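PDB 2HX1: predicted sugar phosphatases of the HAD superfamily from Cytophaga hutchinsonii, which is probably a magnesium-dependent phosphatase that hydrolyses phosphorylated sugars or related small phosphate esters. Local coordinates for residues 16-20 with 38-42; 47-51 with 216-221; 130-136 with 159-165; 154-158 with 194-199. All blocks are in the same frame, centred on the assembly; numbering follows the deposited sequence.

Contact 1: 16-20 with 38-42; sequences CIFFD and TFDYL. With MG (magnesium ion), chain E.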
loop_
_atom_site.group_PDB
_atom_site.type_symbol
_atom_site.label_atom_id
_atom_site.label_comp_id
_atom_site.label_asym_id
_atom_site.label_seq_id
_atom_site.Cartn_x
_atom_site.Cartn_y
_atom_site.Cartn_z
ATOM N N CYS A 16 13.608 4.972 35.526
ATOM C CA CYS A 16 12.613 3.908 35.309
ATOM C C CYS A 16 12.862 3.192 34.007
ATOM O O CYS A 16 13.336 3.802 33.047
ATOM C CB CYS A 16 11.207 4.482 35.308
ATOM S SG CYS A 16 9.900 3.247 35.425
ATOM N N ILE A 17 12.603 1.884 33.997
ATOM C CA ILE A 17 12.674 1.087 32.781
ATOM C C ILE A 17 11.243 0.785 32.320
ATOM O O ILE A 17 10.376 0.452 33.138
ATOM C CB ILE A 17 13.470 -0.264 33.004
ATOM C CG1 ILE A 17 14.739 -0.031 33.827
ATOM C CG2 ILE A 17 13.855 -0.923 31.680
ATOM C CD1 ILE A 17 15.757 0.874 33.121
ATOM N N PHE A 18 10.988 0.943 31.026
ATOM C CA PHE A 18 9.795 0.380 30.386
ATOM C C PHE A 18 10.215 -0.839 29.555
ATOM O O PHE A 18 11.064 -0.729 28.693
ATOM C CB PHE A 18 9.075 1.378 29.449
ATOM C CG PHE A 18 8.569 2.644 30.122
ATOM C CD1 PHE A 18 8.531 2.795 31.492
ATOM C CD2 PHE A 18 8.061 3.677 29.347
ATOM C CE1 PHE A 18 8.045 3.963 32.071
ATOM C CE2 PHE A 18 7.607 4.853 29.938
ATOM C CZ PHE A 18 7.577 4.971 31.289
ATOM N N PHE A 19 9.626 -1.996 29.867
ATOM C CA PHE A 19 9.918 -3.240 29.183
ATOM C C PHE A 19 8.747 -3.620 28.266
ATOM O O PHE A 19 7.636 -3.688 28.734
ATOM C CB PHE A 19 10.093 -4.378 30.194
ATOM C CG PHE A 19 11.398 -4.352 30.974
ATOM C CD1 PHE A 19 12.587 -4.751 30.392
ATOM C CD2 PHE A 19 11.416 -3.983 32.288
ATOM C CE1 PHE A 19 13.755 -4.752 31.097
ATOM C CE2 PHE A 19 12.595 -3.974 32.997
ATOM C CZ PHE A 19 13.746 -4.387 32.420
ATOM N N ASP A 20 8.998 -3.820 26.971
ATOM C CA ASP A 20 8.134 -4.649 26.141
ATOM C C ASP A 20 8.235 -6.087 26.687
ATOM O O ASP A 20 9.254 -6.427 27.297
ATOM C CB ASP A 20 8.586 -4.582 24.677
ATOM C CG ASP A 20 7.821 -5.528 23.773
ATOM O OD1 ASP A 20 6.590 -5.612 23.886
ATOM O OD2 ASP A 20 8.464 -6.198 22.942
ATOM N N THR A 38 17.228 -10.124 36.278
ATOM C CA THR A 38 16.994 -8.728 35.926
ATOM C C THR A 38 16.060 -8.084 36.938
ATOM O O THR A 38 16.290 -6.960 37.398
ATOM C CB THR A 38 16.399 -8.568 34.532
ATOM O OG1 THR A 38 17.363 -8.974 33.556
ATOM C CG2 THR A 38 16.025 -7.135 34.297
ATOM N N PHE A 39 15.009 -8.799 37.309
ATOM C CA PHE A 39 14.022 -8.229 38.228
ATOM C C PHE A 39 14.527 -8.192 39.675
ATOM O O PHE A 39 14.314 -7.228 40.397
ATOM C CB PHE A 39 12.672 -8.951 38.048
ATOM C CG PHE A 39 12.013 -8.607 36.757
ATOM C CD1 PHE A 39 11.460 -7.355 36.581
ATOM C CD2 PHE A 39 12.031 -9.490 35.685
ATOM C CE1 PHE A 39 10.871 -6.997 35.372
ATOM C CE2 PHE A 39 11.455 -9.132 34.479
ATOM C CZ PHE A 39 10.877 -7.889 34.329
ATOM N N ASP A 40 15.212 -9.241 40.083
ATOM C CA ASP A 40 15.951 -9.217 41.341
ATOM C C ASP A 40 16.897 -8.000 41.372
ATOM O O ASP A 40 16.953 -7.242 42.348
ATOM C CB ASP A 40 16.751 -10.508 41.473
ATOM C CG ASP A 40 15.856 -11.728 41.701
ATOM O OD1 ASP A 40 14.732 -11.540 42.229
ATOM O OD2 ASP A 40 16.268 -12.862 41.347
ATOM N N TYR A 41 17.618 -7.782 40.276
ATOM C CA TYR A 41 18.583 -6.680 40.238
ATOM C C TYR A 41 17.902 -5.337 40.445
ATOM O O TYR A 41 18.340 -4.528 41.262
ATOM C CB TYR A 41 19.367 -6.663 38.925
ATOM C CG TYR A 41 20.461 -5.621 38.862
ATOM C CD1 TYR A 41 21.671 -5.811 39.511
ATOM C CD2 TYR A 41 20.290 -4.442 38.128
ATOM C CE1 TYR A 41 22.693 -4.839 39.439
ATOM C CE2 TYR A 41 21.289 -3.486 38.051
ATOM C CZ TYR A 41 22.490 -3.690 38.706
ATOM O OH TYR A 41 23.483 -2.736 38.626
ATOM N N LEU A 42 16.829 -5.080 39.699
ATOM C CA LEU A 42 16.198 -3.766 39.779
ATOM C C LEU A 42 15.650 -3.512 41.199
ATOM O O LEU A 42 15.727 -2.386 41.702
ATOM C CB LEU A 42 15.087 -3.622 38.734
ATOM C CG LEU A 42 15.514 -3.680 37.266
ATOM C CD1 LEU A 42 14.306 -3.915 36.379
ATOM C CD2 LEU A 42 16.252 -2.411 36.887
HETATM MG MG MG E . 8.252 -7.447 21.439
HETATM O O HOH W 1 6.285 -7.556 22.011
HETATM O O HOH W 2 7.801 -5.645 20.356
HETATM O O HOH W 3 7.936 -8.754 19.963
#

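Contact 2: 47-51 with 216-221; sequences QDYYI and MLRQKM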
loop_
_atom_site.group_PDB
_atom_site.type_symbol
_atom_site.label_atom_id
_atom_site.label_comp_id
_atom_site.label_asym_id
_atom_site.label_seq_id
_atom_site.Cartn_x
_atom_site.Cartn_y
_atom_site.Cartn_z
ATOM N N GLN A 47 15.197 0.329 41.637
ATOM C CA GLN A 47 14.855 0.986 40.376
ATOM C C GLN A 47 13.468 0.563 39.924
ATOM O O GLN A 47 13.139 -0.635 39.866
ATOM C CB GLN A 47 15.884 0.684 39.291
ATOM C CG GLN A 47 16.924 1.771 39.118
ATOM C CD GLN A 47 17.938 1.405 38.050
ATOM O OE1 GLN A 47 17.764 1.759 36.883
ATOM N NE2 GLN A 47 18.992 0.665 38.443
ATOM N N ASP A 48 12.665 1.565 39.608
ATOM C CA ASP A 48 11.309 1.353 39.127
ATOM C C ASP A 48 11.301 0.759 37.724
ATOM O O ASP A 48 12.253 0.935 36.941
ATOM C CB ASP A 48 10.525 2.673 39.149
ATOM C CG ASP A 48 10.278 3.160 40.572
ATOM O OD1 ASP A 48 9.584 2.425 41.311
ATOM O OD2 ASP A 48 10.816 4.232 40.964
ATOM N N TYR A 49 10.215 0.056 37.411
ATOM C CA TYR A 49 10.008 -0.418 36.068
ATOM C C TYR A 49 8.506 -0.595 35.837
ATOM O O TYR A 49 7.730 -0.688 36.793
ATOM C CB TYR A 49 10.768 -1.742 35.849
ATOM C CG TYR A 49 10.057 -2.869 36.525
ATOM C CD1 TYR A 49 8.969 -3.485 35.911
ATOM C CD2 TYR A 49 10.417 -3.275 37.814
ATOM C CE1 TYR A 49 8.260 -4.474 36.542
ATOM C CE2 TYR A 49 9.705 -4.306 38.470
ATOM C CZ TYR A 49 8.624 -4.893 37.817
ATOM O OH TYR A 49 7.884 -5.893 38.400
ATOM N N TYR A 50 8.116 -0.598 34.563
ATOM C CA TYR A 50 6.790 -1.017 34.115
ATOM C C TYR A 50 6.976 -1.933 32.941
ATOM O O TYR A 50 8.008 -1.872 32.248
ATOM C CB TYR A 50 5.927 0.139 33.647
ATOM C CG TYR A 50 5.502 1.079 34.728
ATOM C CD1 TYR A 50 4.382 0.811 35.515
ATOM C CD2 TYR A 50 6.212 2.253 34.962
ATOM C CE1 TYR A 50 3.989 1.704 36.527
ATOM C CE2 TYR A 50 5.843 3.119 35.949
ATOM C CZ TYR A 50 4.736 2.849 36.731
ATOM O OH TYR A 50 4.387 3.752 37.691
ATOM N N ILE A 51 5.959 -2.755 32.704
ATOM C CA ILE A 51 5.823 -3.491 31.465
ATOM C C ILE A 51 4.787 -2.739 30.641
ATOM O O ILE A 51 3.710 -2.447 31.146
ATOM C CB ILE A 51 5.384 -4.965 31.735
ATOM C CG1 ILE A 51 6.527 -5.714 32.446
ATOM C CG2 ILE A 51 4.954 -5.627 30.447
ATOM C CD1 ILE A 51 6.187 -7.048 32.987
HETATM N N MSE A 216 2.572 9.047 36.447
HETATM C CA MSE A 216 2.663 8.400 37.750
HETATM C C MSE A 216 4.036 8.603 38.367
HETATM O O MSE A 216 4.153 8.859 39.551
HETATM C CB MSE A 216 2.334 6.916 37.652
HETATM C CG MSE A 216 0.847 6.706 37.389
HETATM SE SE MSE A 216 0.310 4.886 37.599
HETATM C CE MSE A 216 0.336 4.768 39.680
ATOM N N LEU A 217 5.091 8.487 37.570
ATOM C CA LEU A 217 6.442 8.666 38.103
ATOM C C LEU A 217 6.629 10.105 38.582
ATOM O O LEU A 217 7.169 10.370 39.658
ATOM C CB LEU A 217 7.504 8.264 37.065
ATOM C CG LEU A 217 7.603 6.748 36.757
ATOM C CD1 LEU A 217 8.226 6.477 35.386
ATOM C CD2 LEU A 217 8.319 5.986 37.852
ATOM N N ARG A 218 6.137 11.046 37.801
ATOM C CA ARG A 218 6.243 12.437 38.161
ATOM C C ARG A 218 5.569 12.770 39.479
ATOM O O ARG A 218 5.996 13.741 40.138
ATOM C CB ARG A 218 5.701 13.339 37.041
ATOM C CG ARG A 218 6.704 13.545 35.921
ATOM C CD ARG A 218 6.192 14.539 34.865
ATOM N NE ARG A 218 6.266 15.940 35.308
ATOM C CZ ARG A 218 7.374 16.702 35.325
ATOM N NH1 ARG A 218 8.553 16.221 34.942
ATOM N NH2 ARG A 218 7.295 17.971 35.749
ATOM N N GLN A 219 4.553 11.986 39.881
ATOM C CA GLN A 219 3.877 12.219 41.170
ATOM C C GLN A 219 4.730 11.840 42.393
ATOM O O GLN A 219 4.336 12.117 43.541
ATOM C CB GLN A 219 2.533 11.472 41.250
ATOM C CG GLN A 219 1.467 12.007 40.301
ATOM C CD GLN A 219 0.196 11.136 40.291
ATOM O OE1 GLN A 219 -0.420 10.920 39.238
ATOM N NE2 GLN A 219 -0.189 10.623 41.467
ATOM N N LYS A 220 5.841 11.149 42.183
ATOM C CA LYS A 220 6.660 10.720 43.304
ATOM C C LYS A 220 8.152 11.031 43.158
ATOM O O LYS A 220 8.925 10.789 44.075
ATOM C CB LYS A 220 6.452 9.228 43.601
ATOM C CG LYS A 220 6.812 8.309 42.468
ATOM C CD LYS A 220 6.717 6.843 42.922
ATOM C CE LYS A 220 6.858 5.873 41.726
ATOM N NZ LYS A 220 7.088 4.448 42.148
HETATM N N MSE A 221 8.569 11.594 42.037
HETATM C CA MSE A 221 9.980 11.917 41.878
HETATM C C MSE A 221 10.238 12.950 40.818
HETATM O O MSE A 221 9.401 13.194 39.952
HETATM C CB MSE A 221 10.780 10.668 41.501
HETATM C CG MSE A 221 10.550 10.181 40.072
HETATM SE SE MSE A 221 11.401 8.396 39.814
HETATM C CE MSE A 221 10.095 7.382 40.816
HETATM O O HOH W 4 9.089 4.603 43.499
#

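Contact 3: 130-136 with 159-165; sequences IGEVNAL and KRTIPAI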
loop_
_atom_site.group_PDB
_atom_site.type_symbol
_atom_site.label_atom_id
_atom_site.label_comp_id
_atom_site.label_asym_id
_atom_site.label_seq_id
_atom_site.Cartn_x
_atom_site.Cartn_y
_atom_site.Cartn_z
ATOM N N ILE A 130 -28.207 -6.717 14.966
ATOM C CA ILE A 130 -27.159 -5.912 14.367
ATOM C C ILE A 130 -27.389 -4.428 14.601
ATOM O O ILE A 130 -26.453 -3.655 14.720
ATOM C CB ILE A 130 -26.995 -6.227 12.863
ATOM C CG1 ILE A 130 -25.684 -5.637 12.336
ATOM C CG2 ILE A 130 -28.184 -5.678 12.038
ATOM C CD1 ILE A 130 -25.330 -6.065 10.920
ATOM N N GLY A 131 -28.647 -4.016 14.698
ATOM C CA GLY A 131 -28.959 -2.588 14.848
ATOM C C GLY A 131 -28.545 -2.020 16.187
ATOM O O GLY A 131 -28.561 -0.794 16.401
ATOM N N GLU A 132 -28.185 -2.914 17.096
ATOM C CA GLU A 132 -27.749 -2.524 18.414
ATOM C C GLU A 132 -26.233 -2.607 18.570
ATOM O O GLU A 132 -25.718 -2.246 19.619
ATOM C CB GLU A 132 -28.441 -3.418 19.439
ATOM C CG GLU A 132 -29.820 -2.918 19.830
ATOM C CD GLU A 132 -29.740 -1.788 20.867
ATOM O OE1 GLU A 132 -29.434 -2.076 22.067
ATOM O OE2 GLU A 132 -29.990 -0.621 20.465
ATOM N N VAL A 133 -25.514 -3.072 17.546
ATOM C CA VAL A 133 -24.068 -3.210 17.661
ATOM C C VAL A 133 -23.438 -1.850 17.432
ATOM O O VAL A 133 -23.516 -1.302 16.343
ATOM C CB VAL A 133 -23.462 -4.220 16.677
ATOM C CG1 VAL A 133 -21.929 -4.204 16.769
ATOM C CG2 VAL A 133 -23.963 -5.613 16.931
ATOM N N ASN A 134 -22.752 -1.342 18.459
ATOM C CA ASN A 134 -22.230 0.030 18.445
ATOM C C ASN A 134 -20.716 0.092 18.377
ATOM O O ASN A 134 -20.139 1.173 18.253
ATOM C CB ASN A 134 -22.742 0.760 19.684
ATOM C CG ASN A 134 -24.253 0.892 19.692
ATOM O OD1 ASN A 134 -24.896 0.883 18.645
ATOM N ND2 ASN A 134 -24.821 0.980 20.868
ATOM N N ALA A 135 -20.064 -1.067 18.439
ATOM C CA ALA A 135 -18.614 -1.130 18.243
ATOM C C ALA A 135 -18.186 -2.565 17.969
ATOM O O ALA A 135 -18.890 -3.535 18.306
ATOM C CB ALA A 135 -17.823 -0.546 19.476
ATOM N N LEU A 136 -17.017 -2.691 17.369
ATOM C CA LEU A 136 -16.382 -3.982 17.147
ATOM C C LEU A 136 -14.995 -3.932 17.762
ATOM O O LEU A 136 -14.239 -3.007 17.468
ATOM C CB LEU A 136 -16.261 -4.253 15.645
ATOM C CG LEU A 136 -15.347 -5.408 15.229
ATOM C CD1 LEU A 136 -15.971 -6.737 15.697
ATOM C CD2 LEU A 136 -15.109 -5.385 13.718
ATOM N N LYS A 159 -22.177 -2.627 7.028
ATOM C CA LYS A 159 -23.549 -2.294 7.397
ATOM C C LYS A 159 -23.673 -1.370 8.583
ATOM O O LYS A 159 -24.724 -0.744 8.755
ATOM C CB LYS A 159 -24.354 -3.551 7.715
ATOM C CG LYS A 159 -24.573 -4.492 6.543
ATOM C CD LYS A 159 -25.096 -5.802 7.060
ATOM C CE LYS A 159 -25.586 -6.702 5.957
ATOM N NZ LYS A 159 -25.933 -8.060 6.508
ATOM N N ARG A 160 -22.659 -1.304 9.442
ATOM C CA ARG A 160 -22.765 -0.488 10.658
ATOM C C ARG A 160 -21.669 0.576 10.702
ATOM O O ARG A 160 -20.484 0.288 10.527
ATOM C CB ARG A 160 -22.728 -1.360 11.919
ATOM C CG ARG A 160 -23.961 -2.265 12.065
ATOM C CD ARG A 160 -25.215 -1.486 12.448
ATOM N NE ARG A 160 -25.102 -0.935 13.798
ATOM C CZ ARG A 160 -25.725 0.159 14.222
ATOM N NH1 ARG A 160 -26.529 0.823 13.411
ATOM N NH2 ARG A 160 -25.554 0.605 15.453
ATOM N N THR A 161 -22.067 1.812 10.947
ATOM C CA THR A 161 -21.118 2.902 11.003
ATOM C C THR A 161 -20.636 2.994 12.446
ATOM O O THR A 161 -21.188 3.716 13.248
ATOM C CB THR A 161 -21.767 4.185 10.468
ATOM O OG1 THR A 161 -22.160 3.931 9.121
ATOM C CG2 THR A 161 -20.788 5.397 10.485
ATOM N N ILE A 162 -19.631 2.181 12.774
ATOM C CA ILE A 162 -19.193 1.993 14.162
ATOM C C ILE A 162 -17.654 1.941 14.213
ATOM O O ILE A 162 -17.015 1.579 13.231
ATOM C CB ILE A 162 -19.786 0.668 14.789
ATOM C CG1 ILE A 162 -19.262 -0.555 14.026
ATOM C CG2 ILE A 162 -21.303 0.731 14.859
ATOM C CD1 ILE A 162 -19.876 -1.879 14.373
ATOM N N PRO A 163 -17.054 2.275 15.365
ATOM C CA PRO A 163 -15.608 2.100 15.473
ATOM C C PRO A 163 -15.181 0.623 15.479
ATOM O O PRO A 163 -15.814 -0.214 16.124
ATOM C CB PRO A 163 -15.277 2.768 16.811
ATOM C CG PRO A 163 -16.495 2.643 17.600
ATOM C CD PRO A 163 -17.627 2.812 16.610
ATOM N N ALA A 164 -14.141 0.311 14.720
ATOM C CA ALA A 164 -13.483 -0.983 14.768
ATOM C C ALA A 164 -12.129 -0.766 15.444
ATOM O O ALA A 164 -11.325 0.060 14.975
ATOM C CB ALA A 164 -13.311 -1.568 13.366
ATOM N N ILE A 165 -11.904 -1.472 16.557
ATOM C CA ILE A 165 -10.733 -1.266 17.443
ATOM C C ILE A 165 -9.876 -2.556 17.534
ATOM O O ILE A 165 -10.399 -3.676 17.680
ATOM C CB ILE A 165 -11.209 -0.861 18.880
ATOM C CG1 ILE A 165 -12.045 0.411 18.852
ATOM C CG2 ILE A 165 -10.043 -0.605 19.869
ATOM C CD1 ILE A 165 -12.826 0.607 20.119
#

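Contact 4: 154-158 with 194-199; sequences VNLLR and ILGRRF. With EDO (1,2-ethanediol), chain M.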
loop_
_atom_site.group_PDB
_atom_site.type_symbol
_atom_site.label_atom_id
_atom_site.label_comp_id
_atom_site.label_asym_id
_atom_site.label_seq_id
_atom_site.Cartn_x
_atom_site.Cartn_y
_atom_site.Cartn_z
ATOM N N VAL A 154 -16.566 -8.417 7.891
ATOM C CA VAL A 154 -16.607 -7.592 6.687
ATOM C C VAL A 154 -18.017 -7.026 6.506
ATOM O O VAL A 154 -18.188 -5.813 6.338
ATOM C CB VAL A 154 -16.091 -8.351 5.424
ATOM C CG1 VAL A 154 -16.495 -7.660 4.095
ATOM C CG2 VAL A 154 -14.594 -8.490 5.485
ATOM N N ASN A 155 -19.033 -7.886 6.578
ATOM C CA ASN A 155 -20.390 -7.426 6.377
ATOM C C ASN A 155 -20.917 -6.513 7.501
ATOM O O ASN A 155 -21.662 -5.570 7.235
ATOM C CB ASN A 155 -21.302 -8.613 6.175
ATOM C CG ASN A 155 -21.090 -9.263 4.825
ATOM O OD1 ASN A 155 -21.225 -8.602 3.788
ATOM N ND2 ASN A 155 -20.720 -10.545 4.832
ATOM N N LEU A 156 -20.502 -6.789 8.742
ATOM C CA LEU A 156 -20.885 -5.961 9.881
ATOM C C LEU A 156 -20.425 -4.531 9.683
ATOM O O LEU A 156 -21.179 -3.583 9.942
ATOM C CB LEU A 156 -20.253 -6.503 11.154
ATOM C CG LEU A 156 -20.478 -5.681 12.423
ATOM C CD1 LEU A 156 -21.989 -5.517 12.729
ATOM C CD2 LEU A 156 -19.735 -6.378 13.550
ATOM N N LEU A 157 -19.187 -4.384 9.226
ATOM C CA LEU A 157 -18.583 -3.074 9.048
ATOM C C LEU A 157 -19.072 -2.348 7.783
ATOM O O LEU A 157 -18.994 -1.126 7.690
ATOM C CB LEU A 157 -17.055 -3.225 9.006
ATOM C CG LEU A 157 -16.416 -3.643 10.333
ATOM C CD1 LEU A 157 -14.908 -3.801 10.150
ATOM C CD2 LEU A 157 -16.781 -2.649 11.464
ATOM N N ARG A 158 -19.495 -3.115 6.781
ATOM C CA ARG A 158 -20.174 -2.558 5.619
ATOM C C ARG A 158 -21.553 -2.034 6.004
ATOM O O ARG A 158 -22.041 -1.103 5.379
ATOM C CB ARG A 158 -20.341 -3.617 4.531
ATOM C CG ARG A 158 -19.022 -3.954 3.775
ATOM C CD ARG A 158 -19.148 -5.124 2.775
ATOM N NE ARG A 158 -20.080 -4.798 1.682
ATOM C CZ ARG A 158 -21.362 -5.161 1.641
ATOM N NH1 ARG A 158 -21.909 -5.913 2.613
ATOM N NH2 ARG A 158 -22.116 -4.764 0.615
ATOM N N ILE A 194 -9.052 -5.947 2.535
ATOM C CA ILE A 194 -10.332 -6.073 1.816
ATOM C C ILE A 194 -11.115 -4.751 1.878
ATOM O O ILE A 194 -11.585 -4.251 0.878
ATOM C CB ILE A 194 -11.218 -7.214 2.477
ATOM C CG1 ILE A 194 -10.512 -8.576 2.466
ATOM C CG2 ILE A 194 -12.578 -7.381 1.793
ATOM C CD1 ILE A 194 -9.893 -8.971 1.141
ATOM N N LEU A 195 -11.250 -4.187 3.071
ATOM C CA LEU A 195 -12.113 -3.029 3.311
ATOM C C LEU A 195 -11.432 -1.690 3.122
ATOM O O LEU A 195 -12.117 -0.672 3.035
ATOM C CB LEU A 195 -12.657 -3.064 4.761
ATOM C CG LEU A 195 -13.785 -4.045 5.084
ATOM C CD1 LEU A 195 -14.206 -3.938 6.573
ATOM C CD2 LEU A 195 -14.958 -3.791 4.178
ATOM N N GLY A 196 -10.104 -1.662 3.102
ATOM C CA GLY A 196 -9.348 -0.411 3.322
ATOM C C GLY A 196 -9.016 -0.194 4.799
ATOM O O GLY A 196 -9.416 -0.963 5.669
ATOM N N ARG A 197 -8.247 0.841 5.099
ATOM C CA ARG A 197 -7.935 1.188 6.492
ATOM C C ARG A 197 -9.214 1.545 7.225
ATOM O O ARG A 197 -10.083 2.247 6.698
ATOM C CB ARG A 197 -6.982 2.380 6.546
ATOM C CG ARG A 197 -6.677 2.889 7.956
ATOM C CD ARG A 197 -5.341 3.625 8.007
ATOM N NE ARG A 197 -5.346 4.834 7.179
ATOM C CZ ARG A 197 -5.560 6.074 7.623
ATOM N NH1 ARG A 197 -5.789 6.303 8.916
ATOM N NH2 ARG A 197 -5.538 7.099 6.765
ATOM N N ARG A 198 -9.327 1.086 8.455
ATOM C CA ARG A 198 -10.635 1.057 9.088
ATOM C C ARG A 198 -10.569 0.827 10.602
ATOM O O ARG A 198 -11.560 1.093 11.289
ATOM C CB ARG A 198 -11.505 -0.024 8.399
ATOM C CG ARG A 198 -12.946 -0.219 8.977
ATOM C CD ARG A 198 -13.864 0.895 8.565
ATOM N NE ARG A 198 -15.268 0.653 8.905
ATOM C CZ ARG A 198 -15.793 0.847 10.107
ATOM N NH1 ARG A 198 -15.035 1.245 11.104
ATOM N NH2 ARG A 198 -17.088 0.616 10.311
ATOM N N PHE A 199 -9.431 0.320 11.112
ATOM C CA PHE A 199 -9.259 0.082 12.543
ATOM C C PHE A 199 -8.572 1.237 13.232
ATOM O O PHE A 199 -7.607 1.803 12.722
ATOM C CB PHE A 199 -8.521 -1.226 12.828
ATOM C CG PHE A 199 -9.373 -2.424 12.622
ATOM C CD1 PHE A 199 -9.643 -2.882 11.337
ATOM C CD2 PHE A 199 -9.946 -3.065 13.685
ATOM C CE1 PHE A 199 -10.469 -3.977 11.128
ATOM C CE2 PHE A 199 -10.801 -4.163 13.492
ATOM C CZ PHE A 199 -11.054 -4.621 12.223
HETATM C C1 EDO M . -8.486 4.999 11.077
HETATM O O1 EDO M . -7.396 4.242 11.623
HETATM C C2 EDO M . -9.811 4.358 11.474
HETATM O O2 EDO M . -10.663 4.286 10.330
HETATM O O HOH W 5 -16.160 0.137 6.129
#

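Contact 1: 16-20 with 38-42
Phe19 of strand 16-19 and Leu42 of helix 35-44 meet in the buried layer between the central parallel sheet and a flanking helix of the Rossmann-like HAD core. The strand and the helix segment run nearly antiparallel, their axes 11.9 Å apart, and side chains alone bridge the distance. From CB, which points at the helix, the Phe19 chain turns with CG anti to its own carbonyl carbon (chi1 -74°). Along the ring, Ile17 CG2 from the same strand sits over one face near the rim, 3.5 Å above the plane. Farther out, CE2 meets Leu42 CD1 at 3.8 Å, a methyl that lies at the ring edge near its plane. CE2 also approaches Phe39 CE1; the two ring planes are inclined at 54°, centroids 5.6 Å apart. At the far end, CZ reaches Thr38 CG2 at 4.0 Å, while Thr38 OG1 is hydrogen-bonded to Ala280 O and Ile282 N. Ile17 adds a looser touch, CG1 to Leu42 CD2 at 4.2 Å. Just past the strand, the chain delivers Asp20 to the metal site, shared with Phe22 O and Asp233. Asp20 OD2 binds magnesium at 2.0 Å, and Asp20 OD1 accepts a hydrogen bond from a metal-bound water.

Contact 2: 47-51 with 216-221
Met216, modelled as selenomethionine, lays its CB 3.8 Å from Tyr50 OH near the end of helix 208-218, which packs on the parallel sheet of the Rossmann-like HAD core beside strand 48-53. Met216 runs across the end of the tyrosine. Leu217, buried, follows: its CG lies at the edge of the Tyr50 ring, 4.1 Å from CE2, and its CD2 reaches Asp48 CB at 4.2 Å. Leu217 and Tyr50 lie alongside, pointing contrary ways, both also resting on Cys16 of the neighbouring strand. Farther along, Lys220 sends an extended chain back toward the strand. From CG, set between its backbone N and carbonyl carbon (chi1 61°), the chain carries NZ to Asp48 OD1, a salt bridge whose hydrogen bond is long and weak at 3.3 Å. Apolar packing thus gives way to charge toward the solvent-facing end of the contact. With an alanine in place of Asp48, Lys220 would probably lose its partner charge and its amino group would be free to swing into solvent. Met221, again selenomethionine, comes to meet the same carboxylate, bent at chi3 (74°). Its terminal methyl CE lies 3.2 Å from Asp48 OD2, an oxygen that accepts a hydrogen bond from a water.

Contact 3: 130-136 with 159-165
Two successive bends in the Arg160 side chain, chi2 -73° and chi3 -67°, fold it back so that its guanidinium meets the carbonyl of Val133. This joins the end of helix 146-159 to the beginning of strand 133-138 within a beta-alpha-beta crossover that continues into strand 164-167, in the second parallel sheet, probably the cap domain of this HAD protein. Arg160 grips Val133 O side-on with two nitrogens, NE at 3.0 Å and NH2 at 2.9 Å. The oxygen lies in the guanidinium plane for both, yet NH2 approaches from above the carbonyl plane, 53° out of it. Gly131 O lies over one guanidinium face near its rim, without a hydrogen bond, and the aliphatic part of Arg160 runs alongside Ile130, CG to CG1 at 3.8 Å. These contacts fix the loop entering the first strand against the turn leaving the helix. Neighbouring Lys159 packs its CD on Ile130 CD1, while its NZ forms a salt bridge with Asp179 of a third subunit.

Beyond Arg160, Ile162 presses CD1 on Val133 CG1 at 3.9 Å, and Pro163 CG lies equally near Ala135 CB. True pairing then begins: Leu136 and Ala164 form a parallel bridge, with Leu136 N bound to Pro163 O at 3.0 Å. The returning bond runs from Ile165 N to Leu136 O, 2.9 Å long.

Contact 4: 154-158 with 194-199
Leu195 and Leu157 cross at about a right angle, with CD1 of Leu195 set 3.6 Å from CD1 of Leu157 and almost as near its CB. The other branch of Leu195 brings CD2 to Arg158 CG at 4.1 Å and, one turn earlier in the helix, to Val154 CG1 at 4.2 Å. One leucine thus fills the hollow between three side chains, and a serine in its place is likely to open a gap against Leu157 and leave Val154 and Arg158 CG without their apolar neighbour. On its other branch Leu157 lies over one face of the Arg198 guanidinium, CD2 to NH2 3.5 Å. The two helices involved, 146-159 and 184-195, each lead into a strand of the parallel alpha/beta sheet of the presumed HAD cap domain, and the contact packs them together beside it. Gly196, the first residue past helix 184-195, turns the chain with its positive phi (91°) toward Phe199, whose ring comes loosely near Leu157. Farther out, the Arg198 guanidinium is held by its rim: NE donates to a water at 3.0 Å that makes a weak bond to Leu157 O, and NH1 bonds to Ile162 O, while Glu192 OE2 accepts from the backbone N of both Arg198 and Phe199. Arg158 points its charged end to Thr178 O of a third subunit. A 1,2-ethanediol, probably from the crystallisation liquor, donates from O1 to Phe199 O at 2.7 Å and is also bonded to Thr269 O of a second subunit.

Overall arrangement
Contacts 1 and 2 belong to the HAD core sheet, each resting on one of its adjacent strands, 16-19 and 48-53. Contacts 3 and 4 lie about 40 Å from contact 1, centre to centre: contact 3 pairs strands 133-138 and 164-167 of the second sheet, and contact 4 packs helix 146-159, which links them, on the end of helix 184-195. Contact 1 is wholly buried and purely apolar between its segments, next to the metal site. The others are partly buried: contact 2 shifts from leucine and tyrosine to a weak salt bridge, contact 3 relies on backbone and arginine hydrogen bonds, contact 4 on aliphatic packing. Contacts 3 and 4 touch directly, and both meet neighbouring subunits, unlike contacts 1 and 2.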